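PDB 1T57: conserved protein from Methanothermobacter thermautotrophicus, which is of unknown function but binds flavin mononucleotide and magnesium, and resembles the alpha/beta domain found at the C-terminal end of pyruvate kinase. Local coordinates for residues M21-C26 against I197-A202; R53-A58 against E167-G172; G74-V79 against R104-Y109. All blocks are in the same frame, centred on the assembly; numbering follows the deposited sequence.

Contact 1 (M21-C26 against I197-A202)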
loop_
_atom_site.group_PDB
_atom_site.type_symbol
_atom_site.label_atom_id
_atom_site.label_comp_id
_atom_site.label_asym_id
_atom_site.label_seq_id
_atom_site.Cartn_x
_atom_site.Cartn_y
_atom_site.Cartn_z
HETATM N N MSE A 21 -15.074 11.815 35.933
HETATM C CA MSE A 21 -14.567 13.221 35.928
HETATM C C MSE A 21 -15.333 14.106 34.951
HETATM O O MSE A 21 -14.896 14.286 33.816
HETATM C CB MSE A 21 -13.092 13.254 35.535
HETATM C CG MSE A 21 -12.116 13.354 36.683
HETATM SE SE MSE A 21 -10.302 13.506 36.009
HETATM C CE MSE A 21 -10.080 11.693 35.408
ATOM N N GLU A 22 -16.451 14.678 35.394
ATOM C CA GLU A 22 -17.268 15.535 34.534
ATOM C C GLU A 22 -16.636 16.907 34.447
ATOM O O GLU A 22 -16.324 17.512 35.471
ATOM C CB GLU A 22 -18.691 15.650 35.088
ATOM C CG GLU A 22 -19.684 16.345 34.166
ATOM C CD GLU A 22 -21.112 16.311 34.708
ATOM O OE1 GLU A 22 -21.726 15.219 34.720
ATOM O OE2 GLU A 22 -21.617 17.379 35.124
ATOM N N LYS A 23 -16.424 17.382 33.224
ATOM C CA LYS A 23 -15.818 18.689 33.005
ATOM C C LYS A 23 -16.554 19.343 31.854
ATOM O O LYS A 23 -17.521 18.786 31.341
ATOM C CB LYS A 23 -14.334 18.566 32.623
ATOM C CG LYS A 23 -13.546 17.570 33.436
ATOM C CD LYS A 23 -12.059 17.678 33.144
ATOM C CE LYS A 23 -11.330 16.494 33.744
ATOM N NZ LYS A 23 -9.861 16.627 33.666
ATOM N N LYS A 24 -16.073 20.514 31.440
ATOM C CA LYS A 24 -16.678 21.267 30.346
ATOM C C LYS A 24 -15.926 21.008 29.046
ATOM O O LYS A 24 -14.775 20.585 29.057
ATOM C CB LYS A 24 -16.630 22.768 30.654
ATOM C CG LYS A 24 -15.269 23.230 31.160
ATOM C CD LYS A 24 -15.052 24.732 31.053
ATOM C CE LYS A 24 -15.855 25.527 32.064
ATOM N NZ LYS A 24 -15.665 26.995 31.845
ATOM N N ILE A 25 -16.594 21.252 27.929
ATOM C CA ILE A 25 -15.996 21.105 26.624
ATOM C C ILE A 25 -16.776 22.069 25.768
ATOM O O ILE A 25 -18.016 22.087 25.812
ATOM C CB ILE A 25 -16.144 19.666 26.047
ATOM C CG1 ILE A 25 -15.475 19.610 24.673
ATOM C CG2 ILE A 25 -17.621 19.259 25.969
ATOM C CD1 ILE A 25 -15.650 18.301 23.949
ATOM N N CYS A 26 -16.063 22.893 25.008
ATOM C CA CYS A 26 -16.735 23.839 24.138
ATOM C C CYS A 26 -16.834 23.327 22.700
ATOM O O CYS A 26 -15.834 22.870 22.129
ATOM C CB CYS A 26 -15.993 25.172 24.161
ATOM S SG CYS A 26 -17.005 26.547 23.657
ATOM N N ILE A 197 -4.826 10.342 23.471
ATOM C CA ILE A 197 -5.651 11.519 23.528
ATOM C C ILE A 197 -6.492 11.404 24.794
ATOM O O ILE A 197 -7.317 10.505 24.934
ATOM C CB ILE A 197 -6.515 11.641 22.259
ATOM C CG1 ILE A 197 -5.586 11.906 21.066
ATOM C CG2 ILE A 197 -7.541 12.767 22.421
ATOM C CD1 ILE A 197 -6.289 12.146 19.761
ATOM N N HIS A 198 -6.272 12.338 25.706
ATOM C CA HIS A 198 -6.960 12.351 26.999
ATOM C C HIS A 198 -8.250 13.199 27.132
ATOM O O HIS A 198 -9.316 12.668 27.459
ATOM C CB HIS A 198 -5.939 12.748 28.074
ATOM C CG HIS A 198 -4.731 11.854 28.119
ATOM N ND1 HIS A 198 -3.451 12.341 28.281
ATOM C CD2 HIS A 198 -4.615 10.503 28.073
ATOM C CE1 HIS A 198 -2.597 11.332 28.338
ATOM N NE2 HIS A 198 -3.277 10.208 28.214
ATOM N N GLU A 199 -8.163 14.502 26.867
ATOM C CA GLU A 199 -9.330 15.390 26.958
ATOM C C GLU A 199 -9.448 16.349 25.780
ATOM O O GLU A 199 -8.445 16.810 25.229
ATOM C CB GLU A 199 -9.260 16.230 28.237
ATOM C CG GLU A 199 -9.440 15.464 29.519
ATOM C CD GLU A 199 -9.011 16.274 30.729
ATOM O OE1 GLU A 199 -9.278 17.491 30.767
ATOM O OE2 GLU A 199 -8.417 15.690 31.658
ATOM N N VAL A 200 -10.681 16.659 25.392
ATOM C CA VAL A 200 -10.893 17.612 24.306
ATOM C C VAL A 200 -11.381 18.908 24.968
ATOM O O VAL A 200 -12.536 19.010 25.373
ATOM C CB VAL A 200 -11.943 17.105 23.299
ATOM C CG1 VAL A 200 -12.080 18.106 22.130
ATOM C CG2 VAL A 200 -11.552 15.735 22.792
ATOM N N ILE A 201 -10.496 19.891 25.101
ATOM C CA ILE A 201 -10.868 21.157 25.724
ATOM C C ILE A 201 -11.903 21.896 24.881
ATOM O O ILE A 201 -12.845 22.460 25.414
ATOM C CB ILE A 201 -9.636 22.047 25.909
ATOM C CG1 ILE A 201 -8.599 21.303 26.753
ATOM C CG2 ILE A 201 -10.022 23.319 26.594
ATOM C CD1 ILE A 201 -7.166 21.749 26.576
ATOM N N ALA A 202 -11.739 21.884 23.561
ATOM C CA ALA A 202 -12.689 22.560 22.671
ATOM C C ALA A 202 -12.536 22.070 21.224
ATOM O O ALA A 202 -11.449 21.706 20.812
ATOM C CB ALA A 202 -12.467 24.061 22.748
HETATM O O HOH W 1 -12.679 18.905 28.052
#

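Contact 2 (R53-A58 against E167-G172). With FMN (flavin mononucleotide), chain E.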
loop_
_atom_site.group_PDB
_atom_site.type_symbol
_atom_site.label_atom_id
_atom_site.label_comp_id
_atom_site.label_asym_id
_atom_site.label_seq_id
_atom_site.Cartn_x
_atom_site.Cartn_y
_atom_site.Cartn_z
ATOM N N ARG A 53 2.450 22.227 31.967
ATOM C CA ARG A 53 3.323 23.332 31.605
ATOM C C ARG A 53 3.967 23.178 30.230
ATOM O O ARG A 53 4.884 23.928 29.883
ATOM C CB ARG A 53 4.414 23.514 32.659
ATOM C CG ARG A 53 5.688 22.709 32.420
ATOM C CD ARG A 53 6.742 23.039 33.479
ATOM N NE ARG A 53 8.056 22.491 33.148
ATOM C CZ ARG A 53 9.112 22.523 33.959
ATOM N NH1 ARG A 53 9.019 23.078 35.161
ATOM N NH2 ARG A 53 10.261 21.983 33.572
ATOM N N ASN A 54 3.480 22.211 29.453
ATOM C CA ASN A 54 3.978 21.961 28.097
ATOM C C ASN A 54 2.893 22.237 27.030
ATOM O O ASN A 54 1.806 21.641 27.044
ATOM C CB ASN A 54 4.473 20.522 27.993
ATOM C CG ASN A 54 5.798 20.309 28.718
ATOM O OD1 ASN A 54 6.867 20.749 28.246
ATOM N ND2 ASN A 54 5.737 19.636 29.876
ATOM N N PHE A 55 3.178 23.153 26.107
ATOM C CA PHE A 55 2.200 23.480 25.076
ATOM C C PHE A 55 2.792 23.457 23.686
ATOM O O PHE A 55 3.786 24.113 23.432
ATOM C CB PHE A 55 1.610 24.884 25.299
ATOM C CG PHE A 55 0.938 25.084 26.624
ATOM C CD1 PHE A 55 1.675 25.366 27.768
ATOM C CD2 PHE A 55 -0.442 24.983 26.728
ATOM C CE1 PHE A 55 1.036 25.558 29.008
ATOM C CE2 PHE A 55 -1.081 25.171 27.950
ATOM C CZ PHE A 55 -0.340 25.451 29.092
ATOM N N VAL A 56 2.174 22.713 22.781
ATOM C CA VAL A 56 2.662 22.702 21.418
ATOM C C VAL A 56 1.565 23.355 20.594
ATOM O O VAL A 56 0.402 22.950 20.680
ATOM C CB VAL A 56 2.929 21.292 20.918
ATOM C CG1 VAL A 56 1.665 20.428 21.047
ATOM C CG2 VAL A 56 3.433 21.359 19.481
ATOM N N VAL A 57 1.918 24.365 19.803
ATOM C CA VAL A 57 0.912 25.089 19.027
ATOM C C VAL A 57 1.264 25.350 17.588
ATOM O O VAL A 57 2.352 25.813 17.289
ATOM C CB VAL A 57 0.621 26.474 19.630
ATOM C CG1 VAL A 57 -0.597 27.079 18.970
ATOM C CG2 VAL A 57 0.426 26.365 21.102
ATOM N N ALA A 58 0.315 25.088 16.709
ATOM C CA ALA A 58 0.505 25.328 15.290
ATOM C C ALA A 58 0.260 26.800 15.015
ATOM O O ALA A 58 -0.861 27.303 15.184
ATOM C CB ALA A 58 -0.467 24.494 14.478
ATOM N N GLU A 167 1.835 14.705 30.173
ATOM C CA GLU A 167 0.750 15.314 29.441
ATOM C C GLU A 167 1.105 16.689 28.920
ATOM O O GLU A 167 1.907 17.401 29.516
ATOM C CB GLU A 167 -0.501 15.387 30.308
ATOM C CG GLU A 167 -0.951 14.031 30.788
ATOM C CD GLU A 167 -2.334 14.059 31.407
ATOM O OE1 GLU A 167 -2.763 15.128 31.897
ATOM O OE2 GLU A 167 -2.992 13.000 31.413
ATOM N N VAL A 168 0.482 17.041 27.799
ATOM C CA VAL A 168 0.707 18.297 27.108
ATOM C C VAL A 168 -0.616 18.788 26.518
ATOM O O VAL A 168 -1.530 17.991 26.277
ATOM C CB VAL A 168 1.708 18.096 25.930
ATOM C CG1 VAL A 168 1.984 19.411 25.246
ATOM C CG2 VAL A 168 2.995 17.463 26.429
ATOM N N ILE A 169 -0.731 20.088 26.289
ATOM C CA ILE A 169 -1.952 20.618 25.695
ATOM C C ILE A 169 -1.579 20.956 24.253
ATOM O O ILE A 169 -0.665 21.746 24.048
ATOM C CB ILE A 169 -2.430 21.907 26.418
ATOM C CG1 ILE A 169 -2.693 21.611 27.912
ATOM C CG2 ILE A 169 -3.672 22.457 25.730
ATOM C CD1 ILE A 169 -4.183 21.713 28.363
ATOM N N ALA A 170 -2.260 20.346 23.276
ATOM C CA ALA A 170 -1.990 20.589 21.849
ATOM C C ALA A 170 -3.051 21.522 21.270
ATOM O O ALA A 170 -4.228 21.324 21.509
ATOM C CB ALA A 170 -1.986 19.270 21.088
ATOM N N ILE A 171 -2.624 22.514 20.491
ATOM C CA ILE A 171 -3.534 23.525 19.918
ATOM C C ILE A 171 -3.464 23.667 18.397
ATOM O O ILE A 171 -2.405 23.908 17.804
ATOM C CB ILE A 171 -3.242 24.933 20.570
ATOM C CG1 ILE A 171 -3.579 24.883 22.071
ATOM C CG2 ILE A 171 -4.029 26.035 19.892
ATOM C CD1 ILE A 171 -2.810 25.907 22.970
ATOM N N GLY A 172 -4.610 23.534 17.760
ATOM C CA GLY A 172 -4.632 23.668 16.323
ATOM C C GLY A 172 -5.892 24.353 15.857
ATOM O O GLY A 172 -6.789 24.624 16.652
HETATM N N1 FMN E . -4.709 24.061 9.273
HETATM C C2 FMN E . -5.720 23.296 8.704
HETATM O O2 FMN E . -6.858 23.721 8.650
HETATM N N3 FMN E . -5.550 21.993 8.324
HETATM C C4 FMN E . -4.293 21.444 8.310
HETATM O O4 FMN E . -4.170 20.234 8.079
HETATM C C4A FMN E . -3.262 22.177 8.904
HETATM N N5 FMN E . -1.994 21.644 8.964
HETATM C C5A FMN E . -1.074 22.245 9.791
HETATM C C6 FMN E . 0.189 21.683 9.852
HETATM C C7 FMN E . 1.195 22.292 10.550
HETATM C C7M FMN E . 2.538 21.640 10.492
HETATM C C8 FMN E . 1.098 23.659 10.781
HETATM C C8M FMN E . 2.239 24.417 11.436
HETATM C C9 FMN E . -0.158 24.256 10.694
HETATM C C9A FMN E . -1.286 23.533 10.293
HETATM N N10 FMN E . -2.483 24.195 9.983
HETATM C C10 FMN E . -3.505 23.453 9.445
HETATM C "C1'" FMN E . -2.785 25.602 10.450
HETATM C "C2'" FMN E . -3.050 25.585 11.930
HETATM O "O2'" FMN E . -4.058 24.601 12.193
HETATM C "C3'" FMN E . -3.572 26.922 12.404
HETATM O "O3'" FMN E . -4.706 27.297 11.682
HETATM C "C4'" FMN E . -2.609 28.087 12.689
HETATM O "O4'" FMN E . -3.420 29.033 13.346
HETATM C "C5'" FMN E . -2.010 29.006 11.646
HETATM O "O5'" FMN E . -1.431 30.012 12.446
HETATM P P FMN E . -1.604 31.609 12.354
HETATM O O1P FMN E . -0.515 32.195 13.184
HETATM O O2P FMN E . -2.971 32.100 12.868
HETATM O O3P FMN E . -1.414 31.978 10.877
#

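Contact 3 (G74-V79 against R104-Y109). With FMN (flavin mononucleotide), chain E.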
loop_
_atom_site.group_PDB
_atom_site.type_symbol
_atom_site.label_atom_id
_atom_site.label_comp_id
_atom_site.label_asym_id
_atom_site.label_seq_id
_atom_site.Cartn_x
_atom_site.Cartn_y
_atom_site.Cartn_z
ATOM N N GLY A 74 5.364 28.409 30.964
ATOM C CA GLY A 74 6.015 27.112 30.888
ATOM C C GLY A 74 6.675 26.941 29.532
ATOM O O GLY A 74 7.043 27.923 28.877
ATOM N N ASN A 75 6.827 25.702 29.086
ATOM C CA ASN A 75 7.451 25.494 27.793
ATOM C C ASN A 75 6.440 25.558 26.665
ATOM O O ASN A 75 5.560 24.706 26.554
ATOM C CB ASN A 75 8.163 24.154 27.726
ATOM C CG ASN A 75 9.018 24.034 26.490
ATOM O OD1 ASN A 75 9.043 23.000 25.842
ATOM N ND2 ASN A 75 9.726 25.104 26.159
ATOM N N ILE A 76 6.579 26.571 25.821
ATOM C CA ILE A 76 5.699 26.719 24.677
ATOM C C ILE A 76 6.508 26.481 23.424
ATOM O O ILE A 76 7.581 27.050 23.254
ATOM C CB ILE A 76 5.125 28.113 24.552
ATOM C CG1 ILE A 76 4.240 28.437 25.742
ATOM C CG2 ILE A 76 4.333 28.206 23.259
ATOM C CD1 ILE A 76 3.521 29.754 25.582
ATOM N N VAL A 77 5.981 25.644 22.542
ATOM C CA VAL A 77 6.660 25.356 21.301
ATOM C C VAL A 77 5.668 25.659 20.196
ATOM O O VAL A 77 4.544 25.172 20.191
ATOM C CB VAL A 77 7.172 23.873 21.251
ATOM C CG1 VAL A 77 6.098 22.936 21.717
ATOM C CG2 VAL A 77 7.602 23.507 19.851
ATOM N N SER A 78 6.109 26.510 19.282
ATOM C CA SER A 78 5.321 26.937 18.148
ATOM C C SER A 78 5.919 26.291 16.910
ATOM O O SER A 78 7.128 26.431 16.643
ATOM C CB SER A 78 5.384 28.463 18.022
ATOM O OG SER A 78 4.580 28.961 16.959
ATOM N N VAL A 79 5.097 25.531 16.190
ATOM C CA VAL A 79 5.585 24.934 14.960
ATOM C C VAL A 79 4.867 25.633 13.812
ATOM O O VAL A 79 3.656 25.836 13.841
ATOM C CB VAL A 79 5.359 23.377 14.872
ATOM C CG1 VAL A 79 5.223 22.779 16.257
ATOM C CG2 VAL A 79 4.178 23.039 14.001
ATOM N N ARG A 104 10.516 36.091 23.458
ATOM C CA ARG A 104 9.593 35.788 24.549
ATOM C C ARG A 104 9.914 34.434 25.208
ATOM O O ARG A 104 9.369 34.098 26.263
ATOM C CB ARG A 104 8.154 35.758 24.020
ATOM C CG ARG A 104 7.823 36.824 22.981
ATOM C CD ARG A 104 7.287 38.117 23.579
ATOM N NE ARG A 104 6.200 38.645 22.751
ATOM C CZ ARG A 104 5.687 39.869 22.848
ATOM N NH1 ARG A 104 6.160 40.731 23.740
ATOM N NH2 ARG A 104 4.678 40.226 22.061
ATOM N N GLY A 105 10.781 33.646 24.582
ATOM C CA GLY A 105 11.129 32.355 25.153
ATOM C C GLY A 105 10.397 31.161 24.561
ATOM O O GLY A 105 10.497 30.033 25.061
ATOM N N VAL A 106 9.657 31.402 23.485
ATOM C CA VAL A 106 8.920 30.324 22.826
ATOM C C VAL A 106 9.761 29.581 21.810
ATOM O O VAL A 106 10.135 30.150 20.794
ATOM C CB VAL A 106 7.689 30.855 22.085
ATOM C CG1 VAL A 106 7.148 29.794 21.136
ATOM C CG2 VAL A 106 6.629 31.264 23.087
ATOM N N ASN A 107 10.056 28.311 22.073
ATOM C CA ASN A 107 10.820 27.507 21.113
ATOM C C ASN A 107 10.045 27.434 19.791
ATOM O O ASN A 107 8.886 27.018 19.747
ATOM C CB ASN A 107 11.045 26.100 21.661
ATOM C CG ASN A 107 11.707 26.112 23.017
ATOM O OD1 ASN A 107 11.075 26.429 24.029
ATOM N ND2 ASN A 107 12.994 25.786 23.047
ATOM N N VAL A 108 10.684 27.890 18.726
ATOM C CA VAL A 108 10.082 27.886 17.407
ATOM C C VAL A 108 10.731 26.807 16.528
ATOM O O VAL A 108 11.968 26.706 16.434
ATOM C CB VAL A 108 10.234 29.264 16.761
ATOM C CG1 VAL A 108 9.784 29.226 15.322
ATOM C CG2 VAL A 108 9.394 30.262 17.535
ATOM N N TYR A 109 9.889 25.999 15.884
ATOM C CA TYR A 109 10.381 24.908 15.046
ATOM C C TYR A 109 9.687 24.769 13.683
ATOM O O TYR A 109 8.538 25.156 13.525
ATOM C CB TYR A 109 10.265 23.607 15.849
ATOM C CG TYR A 109 10.573 22.332 15.115
ATOM C CD1 TYR A 109 11.884 21.982 14.791
ATOM C CD2 TYR A 109 9.539 21.459 14.761
ATOM C CE1 TYR A 109 12.158 20.793 14.131
ATOM C CE2 TYR A 109 9.796 20.280 14.110
ATOM C CZ TYR A 109 11.098 19.951 13.792
ATOM O OH TYR A 109 11.320 18.794 13.097
HETATM N N1 FMN E . -4.709 24.061 9.273
HETATM C C2 FMN E . -5.720 23.296 8.704
HETATM O O2 FMN E . -6.858 23.721 8.650
HETATM N N3 FMN E . -5.550 21.993 8.324
HETATM C C4 FMN E . -4.293 21.444 8.310
HETATM O O4 FMN E . -4.170 20.234 8.079
HETATM C C4A FMN E . -3.262 22.177 8.904
HETATM N N5 FMN E . -1.994 21.644 8.964
HETATM C C5A FMN E . -1.074 22.245 9.791
HETATM C C6 FMN E . 0.189 21.683 9.852
HETATM C C7 FMN E . 1.195 22.292 10.550
HETATM C C7M FMN E . 2.538 21.640 10.492
HETATM C C8 FMN E . 1.098 23.659 10.781
HETATM C C8M FMN E . 2.239 24.417 11.436
HETATM C C9 FMN E . -0.158 24.256 10.694
HETATM C C9A FMN E . -1.286 23.533 10.293
HETATM N N10 FMN E . -2.483 24.195 9.983
HETATM C C10 FMN E . -3.505 23.453 9.445
HETATM C "C1'" FMN E . -2.785 25.602 10.450
HETATM C "C2'" FMN E . -3.050 25.585 11.930
HETATM O "O2'" FMN E . -4.058 24.601 12.193
HETATM C "C3'" FMN E . -3.572 26.922 12.404
HETATM O "O3'" FMN E . -4.706 27.297 11.682
HETATM C "C4'" FMN E . -2.609 28.087 12.689
HETATM O "O4'" FMN E . -3.420 29.033 13.346
HETATM C "C5'" FMN E . -2.010 29.006 11.646
HETATM O "O5'" FMN E . -1.431 30.012 12.446
HETATM P P FMN E . -1.604 31.609 12.354
HETATM O O1P FMN E . -0.515 32.195 13.184
HETATM O O2P FMN E . -2.971 32.100 12.868
HETATM O O3P FMN E . -1.414 31.978 10.877
HETATM O O HOH W 2 10.229 28.352 27.229
#

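Contact 1 (M21-C26 against I197-A202)
Lys23 reaches across to Glu199 and forms the one salt bridge between the two segments, with Lys23 NZ 2.6 Å from Glu199 OE2. The side chains cross at about a right angle. The ammonium group meets OE2 from above the carboxylate, 47° out of its plane. With CG anti to the carbonyl carbon (chi1 -44°) and the chain extended beyond it, the lysine spans the gap. Glu199 is a shared acceptor: OE1 takes a salt bridge from Arg46, and OE2 takes another from Arg205 of the second subunit. Three cations around this buried carboxylate would be expected to keep it ionised.

Further along, the strands come close enough for direct backbone pairing. Cys26 N donates to Ile201 O at 3.3 Å, a nearly straight bond (168° at the hydrogen). Before that point the gap is bridged by a water, which donates to Lys24 O at 2.9 Å and to Val200 O at 2.7 Å. Lys24 O also accepts from Arg46, while Val200 N is hydrogen-bonded to Tyr27 OH of the second subunit. Ala202 CA lies 3.2 Å from Cys26 O, a bent CA-H...O contact.

Apolar contact is modest. Ile25 CD1 lies 3.9 Å from Val200 CB, and the CB atoms of Cys26 and Ala202 are 4.0 Å apart, as expected for a parallel pair whose side chains share a face.

On its other flank the segment 197-202 carries a classic beta bulge, His198 and Glu199 both facing Val183 of strand 180-185. Strand 22-28 in turn pairs antiparallel with a strand of the second subunit, so this is a parallel pairing of the first and last strands of the chain, at the margin of this subunit's part of a sheet that continues into the second subunit.

Contact 2 (R53-A58 against E167-G172)
The Phe55 ring and the Ile169 side chain lie side by side, pointing the same way. The isoleucine branch comes to the ring obliquely, with Ile169 CB 3.7 Å from Phe55 CD2 and Ile169 CG1 3.9 Å from Phe55 CE2. The first torsion of Phe55, with CG anti to the carbonyl carbon, puts the ring beside Ile169, and chi2 of 81° turns its CD2-CE2 side to it. Ala47 of helix 36-50 also packs against Phe55. At the far end of the strand a second flat group comes in: Ala58 CB sits 3.8 Å from C9 of the flavin. Asn54 touches Val168 through its CB, which meets CG2.

Val57 and Ile171 repeat the side-by-side pairing on the Phe55 face, both gamma branches of the valine being used: Val57 CG1 lies 3.7 Å from Ile171 CG2, and Val57 CG2 meets Ile171 CD1 at 3.8 Å. On the other face Val56 CG1 rests 3.8 Å from Ala170 CB; helix 144-158 packs this face, where Val56 meets Ile152 and Ala156.

Parallel backbone bonding fixes this register, the strand axes running 15° apart. Val56 grips the opposite strand with both polar atoms: its N donates to Ile169 O, and its O accepts from Ile171 N at 3.1 Å, straddling Ala170. Ala58 N then donates to Ile171 O in an almost perfectly straight bond (178° at the hydrogen).

Glu167, at the start of its segment, turns its carboxylate away to a salt bridge with Arg205 of the second subunit. The chemistry is thus graded along the pair: charge sits at the amino-terminal end of strand 168-172, the middle is hydrocarbon with its backbone polar atoms bonded, and the carboxyl end delivers Ala58, including its carbonyl O, to the ribityl chain and ring of the flavin.

Contact 3 (G74-V79 against R104-Y109)
Asn75 and Asn107 meet at about a right angle, their amide planes 78° apart. Asn75 ND2 donates to Asn107 OD1 at 2.8 Å. The acceptor lies in the amide plane of Asn75, but the donor stands above the carbonyl plane of Asn107, 42° out of it, so the bond is short but bent, approaching OD1 off the carbonyl plane. CG set anti to the backbone N (chi1 -170°) carries the Asn75 amide across to Asn107. A water donating to Gly105 O at 2.8 Å also accepts a weak hydrogen bond from Asn75 ND2.

Ile76 and Val106 approach at a slant on the other face. Val106 CG2 packs 3.8 Å from Ile76 CB, while Val106 CG1 also reaches Ser78 CB at 3.8 Å, so the valine touches both Ile76 and Ser78 on that face.

The backbones run parallel. Asn107 N gives only a weak bond to Ile76 O, but the next two bonds are straighter, with Ser78 N to Asn107 O and Tyr109 N to Ser78 O both 2.9 Å long and directed nearly end-on at the carbonyls. Ser78 therefore holds the neighbouring strand by both of its backbone polar atoms. Val79 turns to the flavin, its CG2 lying 3.5 Å from methyl C8M. The Tyr109 ring meets the ring of Tyr109 of the third subunit.

Gly105, with positive phi, is the C-prime residue of the Schellman motif that ends helix 95-104, and the chain passes from it through Val106 to strand 107-109, outermost within this chain. The contact closes a beta-alpha-beta unit made of strand 75-79, helix 95-104 and strand 107-109. Ser78 and Val106 face helix 63-69, and strand 54-58 flanks strand 75-79 on its remaining side.

How the contacts relate
All three contacts belong to one mixed sheet and are mostly buried. Contact 2 is the most central, about 7 Å between its centre and that of the chain, and is almost wholly hydrocarbon and backbone. Contacts 1 and 3 hold the strands outermost within the chain, 22-28 and 107-109 respectively; their nearest atoms are about 13 Å apart. Both have a water and a subunit neighbour, but contact 1 uses a salt bridge where contact 3 has a neutral amide pair. Contact 2 touches both: Ile201 CD1 packs on Ile169 CD1, and strands 54-58 and 75-79 are direct neighbours, with Val57 N 2.8 Å from Val77 O. Contacts 2 and 3 share the flavin; contact 1 stands apart from it.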